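SusD homolog (PDB 3IHV) probably binds glycans at the outer membrane of Bacteroides thetaiotaomicron, presumably for uptake by a Sus-like system. Local coordinates at residues 23-28 with 190-195; 29-34 with 261-266; 275-280 with 387-392. One frame throughout, in Å; residues are numbered along the deposited sequence. Where two conformers were deposited one is given.

Contact 1: 23-28 with 190-195; sequences VLLGVY and DYRFSK. With EDO (1,2-ethanediol), chain N.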
loop_
_atom_site.group_PDB
_atom_site.type_symbol
_atom_site.label_atom_id
_atom_site.label_comp_id
_atom_site.label_asym_id
_atom_site.label_seq_id
_atom_site.Cartn_x
_atom_site.Cartn_y
_atom_site.Cartn_z
ATOM N N VAL A 23 8.919 20.520 12.105
ATOM C CA VAL A 23 9.896 19.397 12.064
ATOM C C VAL A 23 9.158 18.072 11.882
ATOM O O VAL A 23 9.574 17.196 11.104
ATOM C CB VAL A 23 10.785 19.360 13.311
ATOM C CG1 VAL A 23 11.724 18.153 13.239
ATOM C CG2 VAL A 23 11.547 20.727 13.499
ATOM N N LEU A 24 8.011 17.926 12.545
ATOM C CA LEU A 24 7.183 16.720 12.378
ATOM C C LEU A 24 6.740 16.520 10.935
ATOM O O LEU A 24 6.765 15.424 10.407
ATOM C CB LEU A 24 5.925 16.785 13.261
ATOM C CG LEU A 24 4.908 15.675 13.071
ATOM C CD1 LEU A 24 5.458 14.348 13.523
ATOM C CD2 LEU A 24 3.610 16.036 13.833
ATOM N N LEU A 25 6.322 17.590 10.282
ATOM C CA LEU A 25 5.914 17.511 8.899
ATOM C C LEU A 25 7.066 17.037 8.000
ATOM O O LEU A 25 6.816 16.408 6.980
ATOM C CB LEU A 25 5.311 18.847 8.434
ATOM C CG LEU A 25 3.912 19.163 9.029
ATOM C CD1 LEU A 25 3.438 20.516 8.482
ATOM C CD2 LEU A 25 2.895 18.131 8.770
ATOM N N GLY A 26 8.308 17.312 8.389
ATOM C CA GLY A 26 9.463 16.794 7.666
ATOM C C GLY A 26 9.609 15.274 7.764
ATOM O O GLY A 26 10.159 14.616 6.849
ATOM N N VAL A 27 9.139 14.686 8.870
ATOM C CA VAL A 27 9.125 13.243 8.998
ATOM C C VAL A 27 8.100 12.679 8.000
ATOM O O VAL A 27 8.379 11.723 7.256
ATOM C CB VAL A 27 8.793 12.759 10.449
ATOM C CG1 VAL A 27 8.967 11.216 10.547
ATOM C CG2 VAL A 27 9.700 13.489 11.485
ATOM N N TYR A 28 6.901 13.250 8.007
ATOM C CA TYR A 28 5.900 12.868 7.033
ATOM C C TYR A 28 6.358 12.997 5.585
ATOM O O TYR A 28 5.999 12.160 4.756
ATOM C CB TYR A 28 4.661 13.719 7.168
ATOM C CG TYR A 28 3.716 13.315 8.297
ATOM C CD1 TYR A 28 2.781 12.322 8.098
ATOM C CD2 TYR A 28 3.747 13.965 9.523
ATOM C CE1 TYR A 28 1.890 11.956 9.088
ATOM C CE2 TYR A 28 2.881 13.602 10.537
ATOM C CZ TYR A 28 1.917 12.621 10.299
ATOM O OH TYR A 28 1.007 12.223 11.255
ATOM N N ASP A 190 -5.750 16.379 8.493
ATOM C CA ASP A 190 -5.834 15.802 7.152
ATOM C C ASP A 190 -4.502 15.109 6.827
ATOM O O ASP A 190 -3.442 15.710 6.956
ATOM C CB ASP A 190 -6.023 16.878 6.058
ATOM C CG ASP A 190 -7.273 17.717 6.228
ATOM O OD1 ASP A 190 -7.767 17.885 7.346
ATOM O OD2 ASP A 190 -7.761 18.244 5.213
ATOM N N TYR A 191 -4.581 13.834 6.470
ATOM C CA TYR A 191 -3.437 13.013 6.037
ATOM C C TYR A 191 -2.377 12.838 7.107
ATOM O O TYR A 191 -1.220 12.538 6.799
ATOM C CB TYR A 191 -2.794 13.575 4.757
ATOM C CG TYR A 191 -3.768 13.831 3.620
ATOM C CD1 TYR A 191 -4.280 12.798 2.866
ATOM C CD2 TYR A 191 -4.154 15.142 3.286
ATOM C CE1 TYR A 191 -5.168 13.035 1.809
ATOM C CE2 TYR A 191 -5.038 15.375 2.255
ATOM C CZ TYR A 191 -5.538 14.325 1.525
ATOM O OH TYR A 191 -6.417 14.549 0.499
ATOM N N ARG A 192 -2.763 13.070 8.367
ATOM C CA ARG A 192 -1.902 12.846 9.488
ATOM C C ARG A 192 -2.491 11.721 10.350
ATOM O O ARG A 192 -3.706 11.411 10.301
ATOM C CB ARG A 192 -1.730 14.121 10.295
ATOM C CG ARG A 192 -0.871 15.114 9.538
ATOM C CD ARG A 192 -0.844 16.415 10.092
ATOM N NE ARG A 192 -0.364 16.439 11.455
ATOM C CZ ARG A 192 -0.341 17.544 12.176
ATOM N NH1 ARG A 192 -0.705 18.704 11.636
ATOM N NH2 ARG A 192 0.050 17.497 13.445
ATOM N N PHE A 193 -1.623 11.068 11.089
ATOM C CA PHE A 193 -2.044 10.015 11.987
ATOM C C PHE A 193 -3.015 10.502 13.079
ATOM O O PHE A 193 -2.777 11.509 13.766
ATOM C CB PHE A 193 -0.842 9.371 12.705
ATOM C CG PHE A 193 -0.274 8.180 11.979
ATOM C CD1 PHE A 193 -0.895 6.947 12.086
ATOM C CD2 PHE A 193 0.865 8.287 11.209
ATOM C CE1 PHE A 193 -0.408 5.832 11.423
ATOM C CE2 PHE A 193 1.363 7.159 10.536
ATOM C CZ PHE A 193 0.729 5.938 10.659
ATOM N N SER A 194 -4.056 9.709 13.257
ATOM C CA SER A 194 -5.032 9.832 14.321
ATOM C C SER A 194 -5.236 8.416 14.856
ATOM O O SER A 194 -4.716 7.464 14.285
ATOM C CB SER A 194 -6.329 10.431 13.850
ATOM O OG SER A 194 -6.148 11.826 13.581
ATOM N N LYS A 195 -6.033 8.280 15.906
ATOM C CA LYS A 195 -6.168 6.997 16.594
ATOM C C LYS A 195 -6.624 5.853 15.711
ATOM O O LYS A 195 -6.140 4.717 15.854
ATOM C CB LYS A 195 -7.103 7.096 17.814
ATOM C CG LYS A 195 -6.846 5.950 18.778
ATOM C CD LYS A 195 -7.909 5.765 19.847
ATOM C CE LYS A 195 -8.107 6.937 20.746
ATOM N NZ LYS A 195 -6.932 7.251 21.643
HETATM C C1 EDO N . 0.346 9.291 7.081
HETATM O O1 EDO N . -0.820 9.892 7.682
HETATM C C2 EDO N . 0.285 9.403 5.549
HETATM O O2 EDO N . 0.052 10.731 5.056
#
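Tyr-28 and Arg-192 mark the closest approach of the two backbones, with CA atoms 8.2 Å apart: residues 23-28 are a helical run, whereas 190-195 is an irregular connection that turns into the next helix at Ser-194, its N-cap residue. A spacing this wide leaves the bridging to side chains, and Tyr-28 does most of it. Its CG stands anti to the carbonyl carbon, which directs the phenol towards the loop, where OH accepts the backbone N-H of Phe-193 at 2.9 Å from N, a fairly straight bond (161° at the hydrogen). The same hydroxyl is hydrogen-bonded to Glu-119, so the phenol links loop and carboxylate. Over one ring face lies Arg-192 CG, 4.3 Å from the centroid and 28° off the normal, a CH-pi contact. The arginine chain then bends at chi3, and its guanidinium plane is turned 66° from the phenol ring, which rules out a parallel stack; NH2 passes 3.9 Å from Leu-24 CD2 and forms a salt bridge with Glu-119. Phe-193 meets the phenol differently, with OH at the edge of its ring. A phenylalanine in place of Tyr-28 could still pack against Arg-192 CG, but would probably leave the Phe-193 N-H without its acceptor and cost Glu-119 one of its partners. An ethanediol, probably from the crystallisation liquor, has C1 in the plane of the Tyr-28 ring at its edge, 3.7 Å from CE1, while its O1 donates to Tyr-191 O at 2.8 Å. The contact thus joins helix 17-29 to the approach to helix 195-210. Helix 107-135 contributes Glu-119 and Tyr-116 beside Leu-24, helix 75-101 brings Phe-94 against Leu-24, and strand 259-263 meets Phe-193 through Ile-261.

Contact 2: 29-34 with 261-266; sequences RTNTLD and IEISFY. With NA (sodium ion), chain F; EDO (1,2-ethanediol), chain M; EDO (1,2-ethanediol), chain N.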
loop_
_atom_site.group_PDB
_atom_site.type_symbol
_atom_site.label_atom_id
_atom_site.label_comp_id
_atom_site.label_asym_id
_atom_site.label_seq_id
_atom_site.Cartn_x
_atom_site.Cartn_y
_atom_site.Cartn_z
ATOM N N ARG A 29 7.108 14.049 5.273
ATOM C CA ARG A 29 7.511 14.307 3.893
ATOM C C ARG A 29 8.290 13.120 3.337
ATOM O O ARG A 29 8.299 12.914 2.136
ATOM C CB ARG A 29 8.318 15.602 3.843
ATOM C CG ARG A 29 8.737 16.125 2.510
ATOM C CD ARG A 29 9.469 17.498 2.756
ATOM N NE ARG A 29 8.627 18.387 3.569
ATOM C CZ ARG A 29 8.957 19.010 4.717
ATOM N NH1 ARG A 29 10.197 19.006 5.212
ATOM N NH2 ARG A 29 8.030 19.729 5.339
ATOM N N THR A 30 8.914 12.310 4.202
ATOM C CA THR A 30 9.649 11.127 3.731
ATOM C C THR A 30 8.755 10.270 2.820
ATOM O O THR A 30 9.196 9.748 1.765
ATOM C CB THR A 30 10.174 10.276 4.895
ATOM O OG1 THR A 30 10.734 11.123 5.902
ATOM C CG2 THR A 30 11.248 9.311 4.418
ATOM N N ASN A 31 7.480 10.163 3.200
ATOM C CA ASN A 31 6.535 9.340 2.476
ATOM C C ASN A 31 6.335 9.674 1.012
ATOM O O ASN A 31 5.932 8.775 0.279
ATOM C CB ASN A 31 5.155 9.336 3.170
ATOM C CG ASN A 31 5.164 8.518 4.443
ATOM O OD1 ASN A 31 5.921 7.545 4.561
ATOM N ND2 ASN A 31 4.315 8.884 5.372
ATOM N N THR A 32 6.579 10.921 0.618
ATOM C CA THR A 32 6.332 11.374 -0.760
ATOM C C THR A 32 7.487 11.082 -1.700
ATOM O O THR A 32 7.382 11.347 -2.889
ATOM C CB THR A 32 5.958 12.879 -0.835
ATOM O OG1 THR A 32 7.025 13.673 -0.308
ATOM C CG2 THR A 32 4.632 13.143 -0.078
ATOM N N LEU A 33 8.602 10.602 -1.163
ATOM C CA LEU A 33 9.736 10.214 -2.006
ATOM C C LEU A 33 9.358 9.129 -3.020
ATOM O O LEU A 33 8.574 8.229 -2.749
ATOM C CB LEU A 33 10.894 9.711 -1.159
ATOM C CG LEU A 33 11.663 10.764 -0.329
ATOM C CD1 LEU A 33 12.471 10.046 0.707
ATOM C CD2 LEU A 33 12.569 11.694 -1.160
ATOM N N ASP A 34 10.021 9.201 -4.169
ATOM C CA ASP A 34 9.850 8.234 -5.224
ATOM C C ASP A 34 10.160 6.832 -4.675
ATOM O O ASP A 34 9.442 5.874 -4.944
ATOM C CB ASP A 34 10.793 8.638 -6.370
ATOM C CG ASP A 34 10.381 8.088 -7.741
ATOM O OD1 ASP A 34 9.223 8.270 -8.162
ATOM O OD2 ASP A 34 11.257 7.519 -8.423
ATOM N N ILE A 261 -4.729 5.915 6.503
ATOM C CA ILE A 261 -3.379 6.302 6.156
ATOM C C ILE A 261 -3.371 6.558 4.652
ATOM O O ILE A 261 -3.498 5.640 3.865
ATOM C CB ILE A 261 -2.316 5.242 6.541
ATOM C CG1 ILE A 261 -2.413 4.935 8.038
ATOM C CG2 ILE A 261 -0.897 5.768 6.134
ATOM C CD1 ILE A 261 -1.490 3.773 8.518
ATOM N N GLU A 262 -3.259 7.826 4.273
ATOM C CA GLU A 262 -3.278 8.193 2.891
ATOM C C GLU A 262 -2.159 9.209 2.713
ATOM O O GLU A 262 -2.031 10.136 3.519
ATOM C CB GLU A 262 -4.674 8.755 2.532
ATOM C CG GLU A 262 -4.844 9.160 1.061
ATOM C CD GLU A 262 -6.217 9.710 0.746
ATOM O OE1 GLU A 262 -7.039 9.898 1.688
ATOM O OE2 GLU A 262 -6.479 9.898 -0.456
ATOM N N ILE A 263 -1.346 9.009 1.670
ATOM C CA ILE A 263 -0.231 9.885 1.364
ATOM C C ILE A 263 -0.717 10.956 0.412
ATOM O O ILE A 263 -1.247 10.649 -0.663
ATOM C CB ILE A 263 0.921 9.124 0.665
ATOM C CG1 ILE A 263 1.212 7.810 1.374
ATOM C CG2 ILE A 263 2.179 10.019 0.547
ATOM C CD1 ILE A 263 1.366 7.940 2.882
ATOM N N SER A 264 -0.563 12.207 0.791
ATOM C CA SER A 264 -0.970 13.316 -0.056
ATOM C C SER A 264 0.171 13.800 -0.935
ATOM O O SER A 264 1.267 14.124 -0.452
ATOM C CB SER A 264 -1.492 14.492 0.775
ATOM O OG SER A 264 -1.702 15.632 -0.036
ATOM N N PHE A 265 -0.101 13.842 -2.229
ATOM C CA PHE A 265 0.815 14.429 -3.193
ATOM C C PHE A 265 0.164 15.677 -3.759
ATOM O O PHE A 265 -0.992 15.641 -4.167
ATOM C CB PHE A 265 1.093 13.468 -4.333
ATOM C CG PHE A 265 1.838 12.246 -3.914
ATOM C CD1 PHE A 265 3.203 12.262 -3.796
ATOM C CD2 PHE A 265 1.169 11.079 -3.640
ATOM C CE1 PHE A 265 3.901 11.135 -3.403
ATOM C CE2 PHE A 265 1.840 9.940 -3.232
ATOM C CZ PHE A 265 3.236 9.958 -3.117
ATOM N N TYR A 266 0.874 16.791 -3.733
ATOM C CA TYR A 266 0.363 17.975 -4.343
ATOM C C TYR A 266 1.433 19.006 -4.567
ATOM O O TYR A 266 2.147 19.388 -3.635
ATOM C CB TYR A 266 -0.810 18.657 -3.570
ATOM C CG TYR A 266 -1.194 19.932 -4.282
ATOM C CD1 TYR A 266 -1.917 19.893 -5.468
ATOM C CD2 TYR A 266 -0.759 21.174 -3.823
ATOM C CE1 TYR A 266 -2.210 21.049 -6.165
ATOM C CE2 TYR A 266 -1.053 22.330 -4.522
ATOM C CZ TYR A 266 -1.782 22.260 -5.683
ATOM O OH TYR A 266 -2.068 23.423 -6.384
HETATM NA NA NA F . -3.199 15.279 -4.086
HETATM C C1 EDO M . 2.002 13.172 2.808
HETATM O O1 EDO M . 0.640 12.950 3.136
HETATM C C2 EDO M . 2.926 12.592 3.862
HETATM O O2 EDO M . 2.614 11.260 4.292
HETATM C C1 EDO N . 0.346 9.291 7.081
HETATM O O1 EDO N . -0.820 9.892 7.682
HETATM C C2 EDO N . 0.285 9.403 5.549
HETATM O O2 EDO N . 0.052 10.731 5.056
HETATM O O HOH W 1 -3.739 15.905 -1.842
HETATM O O HOH W 2 -5.459 14.003 -5.184
HETATM O O HOH W 3 -4.269 17.125 -5.012
#
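Thr-32 and Asn-31 pack against Ile-263 and Phe-265, setting the turn that follows helix 17-29 against the end of strand 259-263 and the residues just after it; in this SusD-family fold that strand pairs with 392-396 in a two-stranded antiparallel sheet. Van der Waals contact dominates. Between carbons, Thr-32 CG2 lies 4.0 Å from Ile-263 CG2, and Thr-32 CB is 3.7 Å from Phe-265 CE1. Two carbonyl oxygens also come close: Thr-32 O sits in the plane of the Phe-265 ring at its edge, 3.5 Å from CE1, and Ser-264 O is 3.5 Å from Thr-32 CG2. The amide of Asn-31 crosses Ile-263 at about a right angle, but in one of the two conformers of Ile-263, so this approach is less certain.

Polar bonds work within the turn or through bound solvent. With chi1 at 60°, Thr-32 OG1 lies between its own N and carbonyl carbon and reaches back to Arg-29 O, on a lone pair in the carbonyl plane. The OG1 bond holds the threonine's rotation, so CG2 is turned to the strand side; the N-H bond to the same oxygen belongs to the turn. An ethanediol, probably from the crystallisation liquor, bridges the segments, since Asn-31 ND2 donates to its O2 and Ser-264 N to its O1, the latter nearly straight at 172°.

Past the strand, Phe-265 O binds a sodium ion, one of whose waters is hydrogen-bonded to Ser-264 OG at 2.7 Å.

Contact 3: 275-280 with 387-392; sequences DPVGRI and KSNVNW. With NA (sodium ion), chain F; EDO (1,2-ethanediol), chain L.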
loop_
_atom_site.group_PDB
_atom_site.type_symbol
_atom_site.label_atom_id
_atom_site.label_comp_id
_atom_site.label_asym_id
_atom_site.label_seq_id
_atom_site.Cartn_x
_atom_site.Cartn_y
_atom_site.Cartn_z
ATOM N N ASP A 275 9.715 18.395 -5.534
ATOM C CA ASP A 275 8.270 18.631 -5.557
ATOM C C ASP A 275 7.565 17.379 -4.997
ATOM O O ASP A 275 7.904 16.255 -5.363
ATOM C CB ASP A 275 7.800 18.906 -6.982
ATOM C CG ASP A 275 8.447 20.138 -7.574
ATOM O OD1 ASP A 275 8.528 21.174 -6.881
ATOM O OD2 ASP A 275 8.882 20.067 -8.742
ATOM N N PRO A 276 6.605 17.544 -4.070
ATOM C CA PRO A 276 5.904 16.385 -3.535
ATOM C C PRO A 276 4.785 15.890 -4.448
ATOM O O PRO A 276 3.569 15.993 -4.133
ATOM C CB PRO A 276 5.353 16.912 -2.196
ATOM C CG PRO A 276 5.098 18.276 -2.472
ATOM C CD PRO A 276 6.203 18.765 -3.373
ATOM N N VAL A 277 5.203 15.343 -5.582
ATOM C CA VAL A 277 4.303 14.745 -6.574
ATOM C C VAL A 277 4.720 13.277 -6.675
ATOM O O VAL A 277 5.869 12.924 -6.348
ATOM C CB VAL A 277 4.393 15.449 -7.916
ATOM C CG1 VAL A 277 3.865 16.875 -7.778
ATOM C CG2 VAL A 277 5.829 15.439 -8.499
ATOM N N GLY A 278 3.803 12.431 -7.117
ATOM C CA GLY A 278 4.091 11.038 -7.267
ATOM C C GLY A 278 3.718 10.529 -8.639
ATOM O O GLY A 278 3.365 11.286 -9.541
ATOM N N ARG A 279 3.786 9.218 -8.779
ATOM C CA ARG A 279 3.485 8.556 -10.045
ATOM C C ARG A 279 2.124 7.866 -10.057
ATOM O O ARG A 279 1.828 7.083 -10.953
ATOM C CB ARG A 279 4.589 7.546 -10.339
ATOM C CG ARG A 279 5.982 8.177 -10.449
ATOM C CD ARG A 279 6.957 7.163 -10.922
ATOM N NE ARG A 279 8.352 7.573 -10.759
ATOM C CZ ARG A 279 9.154 7.981 -11.733
ATOM N NH1 ARG A 279 8.730 8.051 -12.984
ATOM N NH2 ARG A 279 10.415 8.315 -11.454
ATOM N N ILE A 280 1.283 8.169 -9.075
ATOM C CA ILE A 280 -0.012 7.489 -8.931
ATOM C C ILE A 280 -0.941 7.991 -10.033
ATOM O O ILE A 280 -1.004 9.204 -10.319
ATOM C CB ILE A 280 -0.640 7.684 -7.537
ATOM C CG1 ILE A 280 0.375 7.506 -6.370
ATOM C CG2 ILE A 280 -1.866 6.781 -7.396
ATOM C CD1 ILE A 280 1.200 6.202 -6.339
ATOM N N LYS A 387 4.373 12.356 -13.565
ATOM C CA LYS A 387 3.990 12.657 -12.190
ATOM C C LYS A 387 2.593 13.253 -12.116
ATOM O O LYS A 387 2.082 13.789 -13.102
ATOM C CB LYS A 387 4.978 13.639 -11.548
ATOM C CG LYS A 387 6.483 13.297 -11.580
ATOM C CD LYS A 387 6.778 11.952 -10.989
ATOM C CE LYS A 387 8.237 11.846 -10.494
ATOM N NZ LYS A 387 9.224 12.534 -11.370
ATOM N N SER A 388 2.032 13.246 -10.910
ATOM C CA SER A 388 0.686 13.736 -10.704
ATOM C C SER A 388 0.498 14.198 -9.269
ATOM O O SER A 388 1.359 13.995 -8.434
ATOM C CB SER A 388 -0.333 12.611 -10.960
ATOM O OG SER A 388 -0.322 11.667 -9.882
ATOM N N ASN A 389 -0.680 14.788 -9.010
ATOM C CA ASN A 389 -1.127 15.113 -7.658
ATOM C C ASN A 389 -2.093 14.050 -7.110
ATOM O O ASN A 389 -2.777 14.297 -6.124
ATOM C CB ASN A 389 -1.790 16.487 -7.676
ATOM C CG ASN A 389 -0.813 17.553 -7.985
ATOM O OD1 ASN A 389 0.339 17.481 -7.543
ATOM N ND2 ASN A 389 -1.238 18.547 -8.751
ATOM N N VAL A 390 -2.147 12.859 -7.688
ATOM C CA VAL A 390 -3.011 11.795 -7.198
ATOM C C VAL A 390 -2.458 11.192 -5.893
ATOM O O VAL A 390 -1.261 10.921 -5.771
ATOM C CB VAL A 390 -3.233 10.678 -8.251
ATOM C CG1 VAL A 390 -4.082 9.519 -7.683
ATOM C CG2 VAL A 390 -3.871 11.268 -9.530
ATOM N N ASN A 391 -3.337 10.981 -4.919
ATOM C CA ASN A 391 -2.915 10.466 -3.619
ATOM C C ASN A 391 -2.828 8.951 -3.549
ATOM O O ASN A 391 -3.187 8.277 -4.509
ATOM C CB ASN A 391 -3.815 11.026 -2.521
ATOM C CG ASN A 391 -3.709 12.511 -2.407
ATOM O OD1 ASN A 391 -2.780 13.132 -2.941
ATOM N ND2 ASN A 391 -4.695 13.135 -1.727
ATOM N N TRP A 392 -2.312 8.454 -2.430
ATOM C CA TRP A 392 -2.099 7.011 -2.234
ATOM C C TRP A 392 -2.677 6.458 -0.939
ATOM O O TRP A 392 -2.220 6.799 0.163
ATOM C CB TRP A 392 -0.602 6.643 -2.306
ATOM C CG TRP A 392 -0.432 5.165 -2.285
ATOM C CD1 TRP A 392 0.086 4.401 -1.284
ATOM C CD2 TRP A 392 -0.780 4.270 -3.335
ATOM N NE1 TRP A 392 0.039 3.071 -1.628
ATOM C CE2 TRP A 392 -0.488 2.950 -2.881
ATOM C CE3 TRP A 392 -1.392 4.441 -4.576
ATOM C CZ2 TRP A 392 -0.721 1.825 -3.657
ATOM C CZ3 TRP A 392 -1.613 3.332 -5.362
ATOM C CH2 TRP A 392 -1.280 2.030 -4.900
HETATM NA NA NA F . -3.199 15.279 -4.086
HETATM C C1 EDO L . -3.819 15.210 -11.631
HETATM O O1 EDO L . -2.973 14.840 -10.548
HETATM C C2 EDO L . -3.033 15.234 -12.924
HETATM O O2 EDO L . -1.645 15.407 -12.639
HETATM O O HOH W 1 -3.739 15.905 -1.842
HETATM O O HOH W 2 -5.459 14.003 -5.184
HETATM O O HOH W 3 -4.269 17.125 -5.012
#
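Ser-388 and Ile-280 are brought together by a chi1 of 74° at the serine, which places OG between its own N and carbonyl carbon and within 2.6 Å of Ile-280 O, to which it donates in the carbonyl plane. The same hydroxyl oxygen accepts from Val-390 N two residues on, with 160° at the hydrogen, closing an ST turn; one hydroxyl therefore serves both segments. Lys-387, bent at chi2 (-55°) and again at chi4, folds its chain beside Arg-279 so that CE lies over the centre of one guanidinium face, 4.1 Å above the plane. This is an aliphatic cover on a cation; the two charges remain 4.4 Å apart, Arg-279 NH2 to Lys-387 NZ, and Asp-34 probably eases that proximity through its salt bridge with Arg-279 NE.

The backbones meet in a single antiparallel bridge, the hydrogen-bonded pair Gly-278 and Ser-388. Its bonds are unequal: Ser-388 N to Gly-278 O measures 2.7 Å and Gly-278 N to Ser-388 O 3.2 Å, while Lys-387 CA also directs its hydrogen at Gly-278 O. Beside the bridge, Val-277 CG2 packs against Lys-387 CB. On its other side Ile-280 fills the apolar part, with CG2 against Val-390 CG1 at 3.5 Å and CD1 3.6 Å from Trp-392 CE3, the isoleucine crossing the indole side chain at about a right angle.

Beyond the bridge, 387-392 contributes two ligands to a sodium ion, Asn-389 O and Asn-391 OD1, which join Phe-265 O and three waters. Around this loop pair, helix 40-44 packs on Ile-280 and Trp-392, helix 373-376 on Ser-388 and Val-390, and helix 242-250 on Val-390 and on Asn-391, just before strand 392-396.

How the contacts relate
From the N terminus, helix 17-29 supplies 23-28 and the turn after it 29-34, so contacts 1 and 2 start side by side. Contact 1 closes first, at 190-195, after a mostly helical excursion; contact 2 closes later, at 261-266, and the two cross. Contact 3 opens after both and closes at 387-392, in series with them. Tyr-191 packs on Glu-262 and Ser-264, joining contacts 1 and 2, and its OH also packs on Asn-391 of contact 3. Contacts 2 and 3 are joined by the same metal site and by backbone bonding between 259-263 and 392-396. Together they tie the N-terminal helices to the small sheet and its loops.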